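PDB 5KEC: flagellar brake protein YcgR from Klebsiella pneumoniae, which binds the second messenger c-di-GMP and, as the transcriptional activator MrkH, probably switches on type 3 fimbriae genes in biofilm formation. Local coordinates for residues 185-190 against 203-208. Sequence-based numbering, arbitrary orientation.
Sequences KNVIVI and YQISCQ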
loop_
_atom_site.group_PDB
_atom_site.type_symbol
_atom_site.label_atom_id
_atom_site.label_comp_id
_atom_site.label_asym_id
_atom_site.label_seq_id
_atom_site.Cartn_x
_atom_site.Cartn_y
_atom_site.Cartn_z
ATOM N N LYS B 185 -5.707 8.992 4.121
ATOM C CA LYS B 185 -5.406 8.998 2.689
ATOM C C LYS B 185 -6.564 9.502 1.842
ATOM O O LYS B 185 -6.358 10.211 0.859
ATOM C CB LYS B 185 -5.000 7.603 2.207
ATOM C CG LYS B 185 -3.587 7.206 2.585
ATOM C CD LYS B 185 -2.607 8.226 2.052
ATOM C CE LYS B 185 -1.193 7.955 2.520
ATOM N NZ LYS B 185 -0.267 9.021 2.037
ATOM N N ASN B 186 -7.781 9.126 2.220
ATOM C CA ASN B 186 -8.946 9.433 1.403
ATOM C C ASN B 186 -10.235 9.439 2.213
ATOM O O ASN B 186 -10.470 8.552 3.026
ATOM C CB ASN B 186 -9.056 8.423 0.259
ATOM C CG ASN B 186 -9.506 9.059 -1.037
ATOM O OD1 ASN B 186 -8.704 9.647 -1.766
ATOM N ND2 ASN B 186 -10.794 8.937 -1.340
ATOM N N VAL B 187 -11.069 10.447 1.991
ATOM C CA VAL B 187 -12.368 10.490 2.640
ATOM C C VAL B 187 -13.470 10.589 1.587
ATOM O O VAL B 187 -13.444 11.481 0.733
ATOM C CB VAL B 187 -12.480 11.681 3.619
ATOM C CG1 VAL B 187 -13.827 11.659 4.331
ATOM C CG2 VAL B 187 -11.333 11.657 4.634
ATOM N N ILE B 188 -14.423 9.662 1.641
ATOM C CA ILE B 188 -15.611 9.734 0.796
ATOM C C ILE B 188 -16.883 9.640 1.627
ATOM O O ILE B 188 -16.861 9.165 2.766
ATOM C CB ILE B 188 -15.641 8.635 -0.293
ATOM C CG1 ILE B 188 -15.796 7.244 0.327
ATOM C CG2 ILE B 188 -14.410 8.713 -1.181
ATOM C CD1 ILE B 188 -15.798 6.108 -0.700
ATOM N N VAL B 189 -17.988 10.097 1.048
ATOM C CA VAL B 189 -19.287 10.020 1.695
ATOM C C VAL B 189 -20.167 9.062 0.918
ATOM O O VAL B 189 -20.484 9.309 -0.249
ATOM C CB VAL B 189 -20.003 11.383 1.713
ATOM C CG1 VAL B 189 -21.128 11.374 2.747
ATOM C CG2 VAL B 189 -19.015 12.500 1.990
ATOM N N ILE B 190 -20.566 7.976 1.567
ATOM C CA ILE B 190 -21.430 6.984 0.952
ATOM C C ILE B 190 -22.856 7.180 1.441
ATOM O O ILE B 190 -23.115 7.173 2.642
ATOM C CB ILE B 190 -20.954 5.564 1.293
ATOM C CG1 ILE B 190 -19.558 5.328 0.711
ATOM C CG2 ILE B 190 -21.938 4.531 0.777
ATOM C CD1 ILE B 190 -18.932 4.007 1.116
ATOM N N TYR B 203 -19.431 8.335 6.374
ATOM C CA TYR B 203 -18.126 8.795 5.935
ATOM C C TYR B 203 -17.105 7.671 6.052
ATOM O O TYR B 203 -16.957 7.058 7.112
ATOM C CB TYR B 203 -17.683 10.015 6.746
ATOM C CG TYR B 203 -18.555 11.223 6.527
ATOM C CD1 TYR B 203 -18.185 12.210 5.628
ATOM C CD2 TYR B 203 -19.757 11.369 7.206
ATOM C CE1 TYR B 203 -18.985 13.317 5.415
ATOM C CE2 TYR B 203 -20.562 12.476 7.000
ATOM C CZ TYR B 203 -20.170 13.443 6.102
ATOM O OH TYR B 203 -20.965 14.547 5.889
ATOM N N GLN B 204 -16.421 7.393 4.949
ATOM C CA GLN B 204 -15.387 6.373 4.929
ATOM C C GLN B 204 -14.022 7.033 4.819
ATOM O O GLN B 204 -13.729 7.718 3.841
ATOM C CB GLN B 204 -15.601 5.398 3.772
ATOM C CG GLN B 204 -14.488 4.368 3.628
ATOM C CD GLN B 204 -14.771 3.342 2.554
ATOM O OE1 GLN B 204 -15.565 2.427 2.754
ATOM N NE2 GLN B 204 -14.120 3.489 1.401
ATOM N N ILE B 205 -13.199 6.841 5.846
ATOM C CA ILE B 205 -11.852 7.382 5.853
ATOM C C ILE B 205 -10.859 6.254 5.657
ATOM O O ILE B 205 -10.773 5.341 6.478
ATOM C CB ILE B 205 -11.547 8.139 7.159
ATOM C CG1 ILE B 205 -12.541 9.287 7.349
ATOM C CG2 ILE B 205 -10.126 8.670 7.141
ATOM C CD1 ILE B 205 -13.670 8.972 8.296
ATOM N N SER B 206 -10.132 6.306 4.544
ATOM C CA SER B 206 -9.153 5.281 4.228
ATOM C C SER B 206 -7.829 5.699 4.813
ATOM O O SER B 206 -7.381 6.829 4.613
ATOM C CB SER B 206 -9.034 5.079 2.715
ATOM O OG SER B 206 -10.232 4.529 2.197
ATOM N N CYS B 207 -7.206 4.789 5.548
ATOM C CA CYS B 207 -5.993 5.123 6.278
ATOM C C CYS B 207 -4.858 4.167 5.973
ATOM O O CYS B 207 -5.074 3.022 5.575
ATOM C CB CYS B 207 -6.277 5.138 7.779
ATOM S SG CYS B 207 -7.415 6.461 8.277
ATOM N N GLN B 208 -3.642 4.657 6.153
ATOM C CA GLN B 208 -2.463 3.830 6.019
ATOM C C GLN B 208 -1.909 3.620 7.421
ATOM O O GLN B 208 -1.792 4.570 8.192
ATOM C CB GLN B 208 -1.438 4.531 5.132
ATOM C CG GLN B 208 -0.273 3.665 4.707
ATOM C CD GLN B 208 0.747 4.440 3.900
ATOM O OE1 GLN B 208 1.754 4.907 4.436
ATOM N NE2 GLN B 208 0.490 4.587 2.603
#
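Tyr203 swings its CG away from its own carbonyl carbon (chi1 -65°), which lays the ring alongside Val189. Val189 in turn holds CG1 opposite its backbone N (chi1 -163°). That methyl sits over one face of the ring, offset toward the rim, a CH-pi contact with CG1 4.1 Å from the Tyr203 centroid. The other methyl, Val189 CG2, touches Tyr203 CE1 at 3.5 Å. Val187 and Ile205 continue this face of the sheet side by side, with Val187 CG2 3.8 Å from Ile205 CG1.

The other face carries Asn186, Ile188, Gln204 and Ser206. Here Ile188 CD1 packs against the amide end of Gln204, 3.8 Å from NE2. Asn186, Gln204, Ser206 and Cys207 bind c-di-GMP in a ligand-bound form; none is bound here.

The segments lie on the arms (177-193 and 199-210) of an antiparallel hairpin in the sheet of the probable PilZ domain. Strand 146-151 pairs with 199-210 on its other edge. Ile188 and Gln204 exchange two backbone hydrogen bonds. Ser206 N gives a straight hydrogen bond to Asn186 O (2.7 Å). Ser206 O takes Lys185 N at 2.8 Å and, weakly, Asn186 N at 3.3 Å. Lys185 and Asn186 thus both face Ser206, a classic beta bulge. Lys185 NZ is hydrogen-bonded to Asn162 OD1.

Main-chain hydrogen bonds hold the strands together without the polar side-chain groups of Asn186, Gln204 and Ser206, which could then face c-di-GMP.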